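Local coordinates for putative TetR family transcriptional regulator (Streptomyces coelicolor A3, PDB 3BQY), which probably binds regulatory DNA through a helix-turn-helix motif and represses transcription, at residues A5-T10 and R41-K46; H56-V61 and R96-T101; R76-A81 and L198-L203. All blocks are in the same frame, centred on the assembly; numbering follows the deposited sequence.

Interaction 1 of 3, residues A5-T10 and R41-K46; sequences ARTVQT and RYFAAK
F43 meets T7 and V8 with the far end of its ring. The T7 methyl CG2 makes the closest approach, 3.5 Å from F43 CE2, and T7 CB backs it at 3.9 Å from the same ring atom. The V8 methyl CG2 touches F43 CZ at 3.9 Å, its side chain crossing that of F43 at about a right angle, whereas T7 approaches from the opposite direction and its methyl meets the ring obliquely. T7 holds CG2 anti to its own backbone N, which leaves OG1 (chi1 -61°) anti to the carbonyl carbon and hydrogen-bonded to D3 O, just before helix 4-18. F43 lies at the close of the predicted helix-turn-helix motif, next to helix 36-42, which probably corresponds to the recognition helix of TetR family proteins. Its backbone is extended in the segment leading to helix 46-57, and its ring is directed to helix 4-18. With an alanine here, the T7 and V8 methyls would probably lose their aromatic partner and a gap would be likely to open between helices 4-18 and 46-57. Further out, L49 and A52 of helix 46-57 also pack on F43, L28 and M32 of helix 25-32 cover T7, and Y42 O accepts a hydrogen bond from R4 NE.

Interaction 2 of 3, residues H56-V61 and R96-T101; sequences HMVDGV and RVFAGT
This is a buried, wholly apolar contact at the junction between the DNA-binding and regulatory domains of the TetR fold, where the C-terminal end of helix 46-57 meets the short helix 94-99. Neighbouring residues on each side form two separate pairs, M57 with V97 and V58 with F98, and no hydrogen bond crosses between the segments. M57, a selenomethionine, is extended beyond CG (chi2 178°, chi3 -172°), which carries its terminal methyl CE to the branch of V97: M57 CE lies 3.8 Å from V97 CB and equally far from V97 CG1. L12 and L15 of helix 4-18 pack against the M57 side chain, tying this pair to the DNA-binding domain. The second pair faces the regulatory domain, with V58 and F98 both touching T108 of helix 106-121, while L84 and L88 of helix 73-89 add to V58 and F98 respectively. F98 also reaches P158 of the second subunit, so the junction lies close to the dimer partner. V58 leaves helical geometry and starts a type II turn, closed by V61 N to V58 O at 3.0 Å, with G60 at a positive phi of 83° that suits glycine. The V58 side chain crosses that of F98 at roughly a right angle, V58 CG1 lying 3.8 Å from F98 CE1 and 4.0 Å from F98 CD1.

Interaction 3 of 3, residues R76-A81 and L198-L203; sequences RTARLA and LLLDGL
L200 spreads its two methyls over neighbouring residues of helix 73-89, one to each. L200 CD2 lies 3.8 Å from T77 CG2 and 4.0 Å from T77 CB, while L200 CD1 rests 3.9 Å from A78 CB. The L200 and T77 side chains slide past one another in opposite directions, so they meet alongside, methyl against methyl. T77 offers this apolar branch because CG2 stands anti to its backbone N; OG1 (chi1 -63°) lies beside that N and is hydrogen-bonded to W73 O, back along its own helix. A78 presents only CB, and A78 CA lies 8.0 Å from L200 CA. Both helices belong to the all-helical C-terminal regulatory domain of the TetR fold, in which 188-206 is the final helix. Next to this contact, V118 and L119 of helix 106-121 pack on T77, and L196, one turn before L200, touches A78 as well. Around L200, helix 188-206 takes part in the dimer interface: L199 meets L199 of the second subunit, and L203 packs on L198 of that subunit. Within its own chain, L203 also touches A132 of helix 126-151.

How the interactions relate
All three contacts are buried and apolar, without a hydrogen bond between their segments, but they lie in different parts of the fold. Interaction 1 lies within the DNA-binding domain, interaction 3 within the regulatory domain, on opposite sides of the chain's centre with their own centres about 35 Å apart. Interaction 2 lies between them and nearest the middle of the chain. It touches the first through V8 and H56, and the third through V61 and L80. Helix 46-57 packs on F43 and carries M57; helix 73-89 supplies one side of interaction 3 and also covers V58 and F98. Aromatic rings occur in interactions 1 and 2, only aliphatic groups in 3. The second subunit reaches interactions 2 and 3.

Interaction 1 of 3, residues A5-T10 and R41-K46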
ATOM      1  N   ALA A   5       2.858 -25.682 -10.874  1.00 39.72           N
ATOM      2  CA  ALA A   5       1.463 -25.275 -10.656  1.00 38.50           C
ATOM      3  C   ALA A   5       0.873 -25.833  -9.357  1.00 37.35           C
ATOM      4  O   ALA A   5       0.165 -25.112  -8.631  1.00 36.82           O
ATOM      5  CB  ALA A   5       0.599 -25.682 -11.851  1.00 38.15           C
ATOM      6  N   ARG A   6       1.173 -27.106  -9.090  1.00 36.00           N
ATOM      7  CA  ARG A   6       0.704 -27.798  -7.894  0.50 35.48           C
ATOM      8  C   ARG A   6       1.382 -27.253  -6.641  1.00 34.93           C
ATOM      9  O   ARG A   6       0.755 -27.155  -5.578  1.00 34.73           O
ATOM     10  CB  ARG A   6       0.950 -29.303  -8.020  0.50 35.63           C
ATOM     11  CG  ARG A   6       0.244 -29.938  -9.206  0.50 35.80           C
ATOM     12  CD  ARG A   6       0.512 -31.435  -9.297  0.50 36.04           C
ATOM     13  NE  ARG A   6      -0.212 -32.040 -10.412  0.50 36.13           N
ATOM     14  CZ  ARG A   6      -0.040 -33.288 -10.843  0.50 36.72           C
ATOM     15  NH1 ARG A   6       0.843 -34.093 -10.263  0.50 37.01           N
ATOM     16  NH2 ARG A   6      -0.756 -33.735 -11.867  0.50 36.95           N
ATOM     17  N   THR A   7       2.665 -26.911  -6.776  1.00 33.16           N
ATOM     18  CA  THR A   7       3.422 -26.267  -5.715  1.00 32.09           C
ATOM     19  C   THR A   7       2.832 -24.900  -5.393  1.00 31.21           C
ATOM     20  O   THR A   7       2.663 -24.567  -4.221  1.00 30.65           O
ATOM     21  CB  THR A   7       4.896 -26.140  -6.086  1.00 32.26           C
ATOM     22  OG1 THR A   7       5.418 -27.458  -6.281  1.00 33.86           O
ATOM     23  CG2 THR A   7       5.691 -25.474  -4.979  1.00 31.64           C
ATOM     24  N   VAL A   8       2.491 -24.121  -6.426  1.00 29.86           N
ATOM     25  CA  VAL A   8       1.869 -22.815  -6.208  1.00 29.61           C
ATOM     26  C   VAL A   8       0.516 -22.957  -5.488  1.00 29.02           C
ATOM     27  O   VAL A   8       0.206 -22.194  -4.572  1.00 28.20           O
ATOM     28  CB  VAL A   8       1.687 -22.020  -7.532  1.00 30.54           C
ATOM     29  CG1 VAL A   8       0.827 -20.756  -7.288  1.00 27.98           C
ATOM     30  CG2 VAL A   8       3.070 -21.626  -8.103  1.00 31.42           C
ATOM     31  N   GLN A   9      -0.272 -23.949  -5.886  1.00 28.47           N
ATOM     32  CA  GLN A   9      -1.575 -24.164  -5.264  1.00 28.57           C
ATOM     33  C   GLN A   9      -1.431 -24.559  -3.793  1.00 27.59           C
ATOM     34  O   GLN A   9      -2.139 -24.052  -2.938  1.00 26.90           O
ATOM     35  CB  GLN A   9      -2.381 -25.226  -6.021  1.00 28.85           C
ATOM     36  CG  GLN A   9      -3.832 -25.317  -5.556  1.00 33.06           C
ATOM     37  CD  GLN A   9      -4.558 -23.964  -5.587  1.00 38.21           C
ATOM     38  OE1 GLN A   9      -4.803 -23.407  -6.658  1.00 41.21           O
ATOM     39  NE2 GLN A   9      -4.890 -23.429  -4.406  1.00 39.28           N
ATOM     40  N   THR A  10      -0.514 -25.471  -3.514  1.00 27.68           N
ATOM     41  CA  THR A  10      -0.239 -25.886  -2.132  1.00 28.00           C
ATOM     42  C   THR A  10       0.209 -24.693  -1.268  1.00 27.47           C
ATOM     43  O   THR A  10      -0.263 -24.521  -0.133  1.00 27.34           O
ATOM     44  CB  THR A  10       0.762 -27.049  -2.092  1.00 27.85           C
ATOM     45  OG1 THR A  10       0.200 -28.162  -2.801  1.00 28.75           O
ATOM     46  CG2 THR A  10       1.046 -27.492  -0.645  1.00 28.59           C
ATOM     47  N   ARG A  41      14.494 -26.891  -6.926  1.00 34.77           N
ATOM     48  CA  ARG A  41      14.645 -27.197  -8.348  1.00 36.18           C
ATOM     49  C   ARG A  41      13.570 -26.510  -9.200  1.00 36.51           C
ATOM     50  O   ARG A  41      13.808 -26.201 -10.364  1.00 36.88           O
ATOM     51  CB  ARG A  41      14.666 -28.710  -8.588  1.00 35.93           C
ATOM     52  CG  ARG A  41      15.967 -29.356  -8.136  1.00 37.05           C
ATOM     53  CD  ARG A  41      16.114 -30.812  -8.628  1.00 37.80           C
ATOM     54  NE  ARG A  41      15.295 -31.751  -7.856  1.00 40.76           N
ATOM     55  CZ  ARG A  41      15.750 -32.507  -6.853  1.00 42.11           C
ATOM     56  NH1 ARG A  41      17.028 -32.447  -6.486  1.00 43.14           N
ATOM     57  NH2 ARG A  41      14.925 -33.334  -6.215  1.00 42.36           N
ATOM     58  N   TYR A  42      12.404 -26.259  -8.609  1.00 36.62           N
ATOM     59  CA  TYR A  42      11.306 -25.556  -9.291  1.00 36.99           C
ATOM     60  C   TYR A  42      11.330 -24.052  -9.073  1.00 35.93           C
ATOM     61  O   TYR A  42      10.961 -23.287  -9.961  1.00 36.58           O
ATOM     62  CB  TYR A  42       9.947 -26.158  -8.894  1.00 37.88           C
ATOM     63  CG  TYR A  42       9.838 -27.590  -9.354  1.00 40.29           C
ATOM     64  CD1 TYR A  42       9.462 -27.895 -10.676  1.00 42.34           C
ATOM     65  CD2 TYR A  42      10.167 -28.645  -8.497  1.00 41.15           C
ATOM     66  CE1 TYR A  42       9.395 -29.226 -11.121  1.00 42.35           C
ATOM     67  CE2 TYR A  42      10.102 -29.970  -8.927  1.00 42.16           C
ATOM     68  CZ  TYR A  42       9.717 -30.255 -10.238  1.00 42.21           C
ATOM     69  OH  TYR A  42       9.659 -31.575 -10.658  1.00 42.31           O
ATOM     70  N   PHE A  43      11.767 -23.633  -7.891  1.00 34.38           N
ATOM     71  CA  PHE A  43      11.863 -22.223  -7.551  1.00 33.42           C
ATOM     72  C   PHE A  43      13.218 -21.977  -6.916  1.00 32.69           C
ATOM     73  O   PHE A  43      13.469 -22.458  -5.814  1.00 33.31           O
ATOM     74  CB  PHE A  43      10.749 -21.830  -6.566  1.00 32.33           C
ATOM     75  CG  PHE A  43       9.381 -22.078  -7.097  1.00 32.88           C
ATOM     76  CD1 PHE A  43       8.794 -21.173  -7.964  1.00 32.13           C
ATOM     77  CD2 PHE A  43       8.699 -23.243  -6.769  1.00 32.87           C
ATOM     78  CE1 PHE A  43       7.522 -21.416  -8.489  1.00 34.77           C
ATOM     79  CE2 PHE A  43       7.434 -23.488  -7.277  1.00 34.71           C
ATOM     80  CZ  PHE A  43       6.842 -22.565  -8.132  1.00 32.46           C
ATOM     81  N   ALA A  44      14.068 -21.209  -7.585  1.00 31.51           N
ATOM     82  CA  ALA A  44      15.434 -20.972  -7.102  1.00 30.44           C
ATOM     83  C   ALA A  44      15.467 -20.323  -5.714  1.00 29.51           C
ATOM     84  O   ALA A  44      16.394 -20.556  -4.937  1.00 28.93           O
ATOM     85  CB  ALA A  44      16.221 -20.130  -8.102  1.00 30.47           C
ATOM     86  N   ALA A  45      14.447 -19.515  -5.416  1.00 28.10           N
ATOM     87  CA  ALA A  45      14.345 -18.821  -4.143  1.00 27.22           C
ATOM     88  C   ALA A  45      12.872 -18.674  -3.769  1.00 27.03           C
ATOM     89  O   ALA A  45      11.991 -18.792  -4.634  1.00 26.44           O
ATOM     90  CB  ALA A  45      15.004 -17.455  -4.238  1.00 26.14           C
ATOM     91  N   LYS A  46      12.611 -18.421  -2.492  1.00 25.82           N
ATOM     92  CA  LYS A  46      11.240 -18.180  -2.029  1.00 27.03           C
ATOM     93  C   LYS A  46      10.596 -16.991  -2.753  1.00 26.23           C
ATOM     94  O   LYS A  46       9.410 -17.039  -3.070  1.00 26.28           O
ATOM     95  CB  LYS A  46      11.151 -17.996  -0.502  1.00 27.19           C
ATOM     96  CG  LYS A  46       9.665 -17.995  -0.025  1.00 28.39           C
ATOM     97  CD  LYS A  46       9.547 -17.954   1.497  1.00 30.51           C
ATOM     98  CE  LYS A  46      10.048 -16.653   2.061  1.00 34.35           C
ATOM     99  NZ  LYS A  46       9.537 -16.483   3.457  1.00 37.84           N
TER

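Interaction 2 of 3, residues H56-V61 and R96-T101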
ATOM      1  N   HIS A  56      -0.415 -15.866 -10.248  1.00 25.30           N
ATOM      2  CA  HIS A  56      -1.598 -16.724 -10.233  1.00 25.70           C
ATOM      3  C   HIS A  56      -2.844 -16.079  -9.592  1.00 25.63           C
ATOM      4  O   HIS A  56      -3.974 -16.247 -10.100  1.00 24.60           O
ATOM      5  CB  HIS A  56      -1.284 -18.048  -9.531  1.00 26.85           C
ATOM      6  CG  HIS A  56      -2.393 -19.046  -9.640  1.00 30.34           C
ATOM      7  ND1 HIS A  56      -3.264 -19.313  -8.604  1.00 32.69           N
ATOM      8  CD2 HIS A  56      -2.790 -19.817 -10.678  1.00 34.24           C
ATOM      9  CE1 HIS A  56      -4.132 -20.232  -8.990  1.00 34.47           C
ATOM     10  NE2 HIS A  56      -3.871 -20.548 -10.246  1.00 37.64           N
HETATM   11  N   MSE A  57      -2.655 -15.339  -8.489  1.00 24.47           N
HETATM   12  CA  MSE A  57      -3.759 -14.679  -7.793  1.00 26.58           C
HETATM   13  C   MSE A  57      -4.523 -13.749  -8.715  1.00 25.17           C
HETATM   14  O   MSE A  57      -5.737 -13.620  -8.575  1.00 25.06           O
HETATM   15  CB  MSE A  57      -3.246 -13.825  -6.602  1.00 25.05           C
HETATM   16  CG  MSE A  57      -2.732 -14.655  -5.468  1.00 28.49           C
HETATM   17 SE   MSE A  57      -2.094 -13.356  -4.111  0.80 36.82          SE
HETATM   18  CE  MSE A  57      -1.283 -14.664  -2.972  1.00 30.90           C
ATOM     19  N   VAL A  58      -3.818 -13.096  -9.638  1.00 24.27           N
ATOM     20  CA  VAL A  58      -4.464 -12.101 -10.515  1.00 24.93           C
ATOM     21  C   VAL A  58      -4.901 -12.637 -11.881  1.00 25.70           C
ATOM     22  O   VAL A  58      -5.256 -11.862 -12.772  1.00 24.46           O
ATOM     23  CB  VAL A  58      -3.612 -10.785 -10.638  1.00 24.45           C
ATOM     24  CG1 VAL A  58      -3.482 -10.135  -9.235  1.00 25.67           C
ATOM     25  CG2 VAL A  58      -2.183 -11.069 -11.170  1.00 23.62           C
ATOM     26  N   ASP A  59      -4.861 -13.952 -12.045  1.00 26.60           N
ATOM     27  CA  ASP A  59      -5.390 -14.610 -13.239  1.00 29.57           C
ATOM     28  C   ASP A  59      -6.818 -14.116 -13.507  1.00 28.93           C
ATOM     29  O   ASP A  59      -7.657 -14.091 -12.608  1.00 29.11           O
ATOM     30  CB  ASP A  59      -5.414 -16.121 -13.009  1.00 30.43           C
ATOM     31  CG  ASP A  59      -5.960 -16.869 -14.195  1.00 37.40           C
ATOM     32  OD1 ASP A  59      -5.448 -16.676 -15.328  1.00 41.87           O
ATOM     33  OD2 ASP A  59      -6.917 -17.647 -13.991  1.00 45.09           O
ATOM     34  N   GLY A  60      -7.095 -13.668 -14.716  1.00 29.54           N
ATOM     35  CA  GLY A  60      -8.465 -13.254 -14.988  1.00 29.47           C
ATOM     36  C   GLY A  60      -8.866 -11.852 -14.565  1.00 29.45           C
ATOM     37  O   GLY A  60      -9.914 -11.376 -15.001  1.00 30.00           O
ATOM     38  N   VAL A  61      -8.054 -11.171 -13.749  1.00 27.07           N
ATOM     39  CA  VAL A  61      -8.359  -9.793 -13.365  1.00 25.77           C
ATOM     40  C   VAL A  61      -8.581  -8.874 -14.578  1.00 26.12           C
ATOM     41  O   VAL A  61      -9.542  -8.108 -14.586  1.00 25.59           O
ATOM     42  CB  VAL A  61      -7.336  -9.241 -12.378  1.00 26.24           C
ATOM     43  CG1 VAL A  61      -7.539  -7.761 -12.109  1.00 26.81           C
ATOM     44  CG2 VAL A  61      -7.429 -10.041 -11.035  1.00 25.03           C
ATOM     45  N   ARG A  96       0.020  -8.312   0.515  1.00 24.30           N
ATOM     46  CA  ARG A  96       1.452  -8.348   0.869  1.00 24.52           C
ATOM     47  C   ARG A  96       2.232  -9.146  -0.152  1.00 24.62           C
ATOM     48  O   ARG A  96       3.330  -8.751  -0.560  1.00 24.60           O
ATOM     49  CB  ARG A  96       1.663  -8.962   2.263  1.00 24.24           C
ATOM     50  CG  ARG A  96       1.231  -8.027   3.392  1.00 25.73           C
ATOM     51  CD  ARG A  96       1.385  -8.655   4.792  1.00 25.77           C
ATOM     52  NE  ARG A  96       2.746  -9.112   5.055  1.00 29.03           N
ATOM     53  CZ  ARG A  96       3.056  -9.995   6.006  1.00 32.26           C
ATOM     54  NH1 ARG A  96       2.107 -10.510   6.777  1.00 30.18           N
ATOM     55  NH2 ARG A  96       4.311 -10.375   6.172  1.00 32.00           N
ATOM     56  N   VAL A  97       1.673 -10.288  -0.574  1.00 23.85           N
ATOM     57  CA  VAL A  97       2.346 -11.106  -1.574  1.00 23.68           C
ATOM     58  C   VAL A  97       2.443 -10.344  -2.907  1.00 24.24           C
ATOM     59  O   VAL A  97       3.500 -10.316  -3.540  1.00 24.07           O
ATOM     60  CB  VAL A  97       1.640 -12.476  -1.771  1.00 23.13           C
ATOM     61  CG1 VAL A  97       2.308 -13.295  -2.888  1.00 22.72           C
ATOM     62  CG2 VAL A  97       1.615 -13.297  -0.431  1.00 22.98           C
ATOM     63  N   PHE A  98       1.331  -9.766  -3.347  1.00 23.47           N
ATOM     64  CA  PHE A  98       1.311  -9.009  -4.607  1.00 24.81           C
ATOM     65  C   PHE A  98       2.236  -7.779  -4.555  1.00 26.14           C
ATOM     66  O   PHE A  98       3.042  -7.576  -5.470  1.00 26.78           O
ATOM     67  CB  PHE A  98      -0.127  -8.582  -4.919  1.00 23.33           C
ATOM     68  CG  PHE A  98      -0.287  -7.901  -6.251  1.00 24.95           C
ATOM     69  CD1 PHE A  98      -0.240  -8.638  -7.426  1.00 25.64           C
ATOM     70  CD2 PHE A  98      -0.455  -6.500  -6.319  1.00 25.08           C
ATOM     71  CE1 PHE A  98      -0.378  -8.014  -8.683  1.00 27.18           C
ATOM     72  CE2 PHE A  98      -0.608  -5.873  -7.559  1.00 24.93           C
ATOM     73  CZ  PHE A  98      -0.554  -6.628  -8.738  1.00 24.67           C
ATOM     74  N   ALA A  99       2.129  -7.002  -3.478  1.00 27.76           N
ATOM     75  CA  ALA A  99       2.911  -5.768  -3.303  1.00 30.26           C
ATOM     76  C   ALA A  99       4.418  -6.039  -3.319  1.00 32.03           C
ATOM     77  O   ALA A  99       5.189  -5.259  -3.904  1.00 32.90           O
ATOM     78  CB  ALA A  99       2.509  -5.035  -2.021  1.00 29.46           C
ATOM     79  N   GLY A 100       4.831  -7.157  -2.725  1.00 33.13           N
ATOM     80  CA  GLY A 100       6.250  -7.514  -2.673  1.00 34.78           C
ATOM     81  C   GLY A 100       6.840  -8.304  -3.841  1.00 36.19           C
ATOM     82  O   GLY A 100       7.961  -8.807  -3.714  1.00 36.23           O
ATOM     83  N   THR A 101       6.130  -8.417  -4.966  1.00 36.86           N
ATOM     84  CA  THR A 101       6.546  -9.326  -6.067  1.00 39.01           C
ATOM     85  C   THR A 101       7.784  -8.833  -6.857  1.00 40.42           C
ATOM     86  O   THR A 101       7.985  -7.622  -6.974  1.00 41.52           O
ATOM     87  CB  THR A 101       5.400  -9.604  -7.060  1.00 38.75           C
ATOM     88  OG1 THR A 101       5.806 -10.636  -7.975  1.00 38.85           O
ATOM     89  CG2 THR A 101       5.066  -8.355  -7.884  1.00 39.67           C
TER

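Interaction 3 of 3, residues R76-A81 and L198-L203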
ATOM      1  N   ARG A  76     -15.784   0.650 -16.375  1.00 21.42           N
ATOM      2  CA  ARG A  76     -14.835  -0.435 -16.689  1.00 21.34           C
ATOM      3  C   ARG A  76     -13.546  -0.315 -15.854  1.00 21.78           C
ATOM      4  O   ARG A  76     -12.967  -1.317 -15.429  1.00 21.94           O
ATOM      5  CB  ARG A  76     -14.529  -0.463 -18.194  1.00 21.05           C
ATOM      6  CG  ARG A  76     -15.809  -0.787 -19.003  1.00 22.79           C
ATOM      7  CD  ARG A  76     -15.534  -0.642 -20.498  1.00 23.62           C
ATOM      8  NE  ARG A  76     -14.633  -1.714 -20.964  1.00 25.22           N
ATOM      9  CZ  ARG A  76     -13.683  -1.576 -21.895  1.00 26.36           C
ATOM     10  NH1 ARG A  76     -13.404  -0.395 -22.437  1.00 25.48           N
ATOM     11  NH2 ARG A  76     -12.970  -2.638 -22.259  1.00 28.17           N
ATOM     12  N   THR A  77     -13.094   0.910 -15.646  1.00 20.94           N
ATOM     13  CA  THR A  77     -11.924   1.145 -14.825  1.00 21.69           C
ATOM     14  C   THR A  77     -12.225   0.686 -13.383  1.00 22.58           C
ATOM     15  O   THR A  77     -11.390   0.024 -12.746  1.00 23.06           O
ATOM     16  CB  THR A  77     -11.528   2.623 -14.836  1.00 21.87           C
ATOM     17  OG1 THR A  77     -11.174   3.011 -16.177  1.00 22.18           O
ATOM     18  CG2 THR A  77     -10.295   2.856 -13.904  1.00 22.72           C
ATOM     19  N   ALA A  78     -13.410   1.036 -12.887  1.00 22.03           N
ATOM     20  CA  ALA A  78     -13.822   0.610 -11.540  1.00 22.83           C
ATOM     21  C   ALA A  78     -13.859  -0.926 -11.443  1.00 23.14           C
ATOM     22  O   ALA A  78     -13.454  -1.476 -10.427  1.00 23.34           O
ATOM     23  CB  ALA A  78     -15.208   1.197 -11.181  1.00 22.17           C
ATOM     24  N   ARG A  79     -14.379  -1.614 -12.464  1.00 22.27           N
ATOM     25  CA  ARG A  79     -14.442  -3.091 -12.415  1.00 22.75           C
ATOM     26  C   ARG A  79     -13.055  -3.715 -12.334  1.00 21.93           C
ATOM     27  O   ARG A  79     -12.859  -4.694 -11.632  1.00 21.88           O
ATOM     28  CB  ARG A  79     -15.203  -3.686 -13.619  1.00 22.68           C
ATOM     29  CG  ARG A  79     -16.718  -3.485 -13.517  1.00 25.34           C
ATOM     30  CD  ARG A  79     -17.472  -4.561 -14.299  1.00 29.88           C
ATOM     31  NE  ARG A  79     -17.061  -4.539 -15.703  1.00 33.78           N
ATOM     32  CZ  ARG A  79     -17.664  -3.842 -16.659  1.00 34.79           C
ATOM     33  NH1 ARG A  79     -18.728  -3.098 -16.381  1.00 33.31           N
ATOM     34  NH2 ARG A  79     -17.187  -3.891 -17.894  1.00 36.39           N
ATOM     35  N   LEU A  80     -12.098  -3.147 -13.056  1.00 21.87           N
ATOM     36  CA  LEU A  80     -10.705  -3.615 -12.986  1.00 22.56           C
ATOM     37  C   LEU A  80     -10.114  -3.456 -11.584  1.00 22.21           C
ATOM     38  O   LEU A  80      -9.458  -4.376 -11.083  1.00 22.86           O
ATOM     39  CB  LEU A  80      -9.835  -2.861 -13.984  1.00 22.96           C
ATOM     40  CG  LEU A  80      -9.968  -3.288 -15.453  1.00 23.02           C
ATOM     41  CD1 LEU A  80      -9.336  -2.199 -16.290  1.00 22.62           C
ATOM     42  CD2 LEU A  80      -9.254  -4.652 -15.707  1.00 24.40           C
ATOM     43  N   ALA A  81     -10.289  -2.281 -10.980  1.00 22.82           N
ATOM     44  CA  ALA A  81      -9.786  -2.032  -9.623  1.00 23.06           C
ATOM     45  C   ALA A  81     -10.477  -2.944  -8.623  1.00 22.82           C
ATOM     46  O   ALA A  81      -9.828  -3.548  -7.771  1.00 22.73           O
ATOM     47  CB  ALA A  81     -10.010  -0.554  -9.220  1.00 22.70           C
ATOM     48  N   LEU A 198     -13.503   8.890  -5.711  1.00 24.59           N
ATOM     49  CA  LEU A 198     -12.631  10.097  -5.714  1.00 23.25           C
ATOM     50  C   LEU A 198     -11.684  10.095  -6.943  1.00 23.20           C
ATOM     51  O   LEU A 198     -11.562  11.122  -7.632  1.00 23.07           O
ATOM     52  CB  LEU A 198     -11.763  10.216  -4.454  1.00 22.97           C
ATOM     53  CG  LEU A 198     -12.498  10.404  -3.128  1.00 22.05           C
ATOM     54  CD1 LEU A 198     -11.484  10.603  -2.001  1.00 22.78           C
ATOM     55  CD2 LEU A 198     -13.443  11.627  -3.229  1.00 19.45           C
ATOM     56  N   LEU A 199     -10.986   8.977  -7.154  1.00 22.13           N
ATOM     57  CA  LEU A 199     -10.041   8.839  -8.281  1.00 22.52           C
ATOM     58  C   LEU A 199     -10.750   9.032  -9.611  1.00 23.59           C
ATOM     59  O   LEU A 199     -10.250   9.759 -10.468  1.00 23.66           O
ATOM     60  CB  LEU A 199      -9.311   7.462  -8.266  1.00 21.81           C
ATOM     61  CG  LEU A 199      -8.379   7.247  -7.039  1.00 22.04           C
ATOM     62  CD1 LEU A 199      -7.770   5.791  -6.971  1.00 22.58           C
ATOM     63  CD2 LEU A 199      -7.211   8.262  -7.114  1.00 18.61           C
ATOM     64  N   LEU A 200     -11.921   8.408  -9.774  1.00 23.66           N
ATOM     65  CA  LEU A 200     -12.644   8.486 -11.040  1.00 24.01           C
ATOM     66  C   LEU A 200     -13.205   9.886 -11.287  1.00 24.33           C
ATOM     67  O   LEU A 200     -13.164  10.372 -12.423  1.00 24.05           O
ATOM     68  CB  LEU A 200     -13.762   7.442 -11.089  1.00 24.40           C
ATOM     69  CG  LEU A 200     -13.258   5.996 -11.098  1.00 25.58           C
ATOM     70  CD1 LEU A 200     -14.432   5.054 -10.880  1.00 27.18           C
ATOM     71  CD2 LEU A 200     -12.468   5.624 -12.389  1.00 23.14           C
ATOM     72  N   ASP A 201     -13.723  10.528 -10.240  1.00 23.63           N
ATOM     73  CA  ASP A 201     -14.157  11.937 -10.323  1.00 24.93           C
ATOM     74  C   ASP A 201     -12.977  12.835 -10.685  1.00 24.28           C
ATOM     75  O   ASP A 201     -13.116  13.754 -11.497  1.00 24.08           O
ATOM     76  CB  ASP A 201     -14.773  12.412  -8.995  1.00 24.88           C
ATOM     77  CG  ASP A 201     -16.204  11.920  -8.800  1.00 28.95           C
ATOM     78  OD1 ASP A 201     -16.806  11.425  -9.773  1.00 33.12           O
ATOM     79  OD2 ASP A 201     -16.729  12.044  -7.675  1.00 32.33           O
ATOM     80  N   GLY A 202     -11.827  12.580 -10.068  1.00 23.82           N
ATOM     81  CA  GLY A 202     -10.603  13.318 -10.393  1.00 23.06           C
ATOM     82  C   GLY A 202     -10.230  13.111 -11.858  1.00 24.01           C
ATOM     83  O   GLY A 202      -9.871  14.072 -12.544  1.00 23.30           O
ATOM     84  N   LEU A 203     -10.291  11.867 -12.347  1.00 22.67           N
ATOM     85  CA  LEU A 203     -10.024  11.614 -13.773  1.00 23.72           C
ATOM     86  C   LEU A 203     -11.012  12.339 -14.680  1.00 24.97           C
ATOM     87  O   LEU A 203     -10.608  12.879 -15.731  1.00 24.75           O
ATOM     88  CB  LEU A 203     -10.016  10.114 -14.080  1.00 23.18           C
ATOM     89  CG  LEU A 203      -8.749   9.421 -13.578  1.00 24.47           C
ATOM     90  CD1 LEU A 203      -8.940   7.896 -13.534  1.00 23.71           C
ATOM     91  CD2 LEU A 203      -7.563   9.850 -14.478  1.00 23.75           C
TER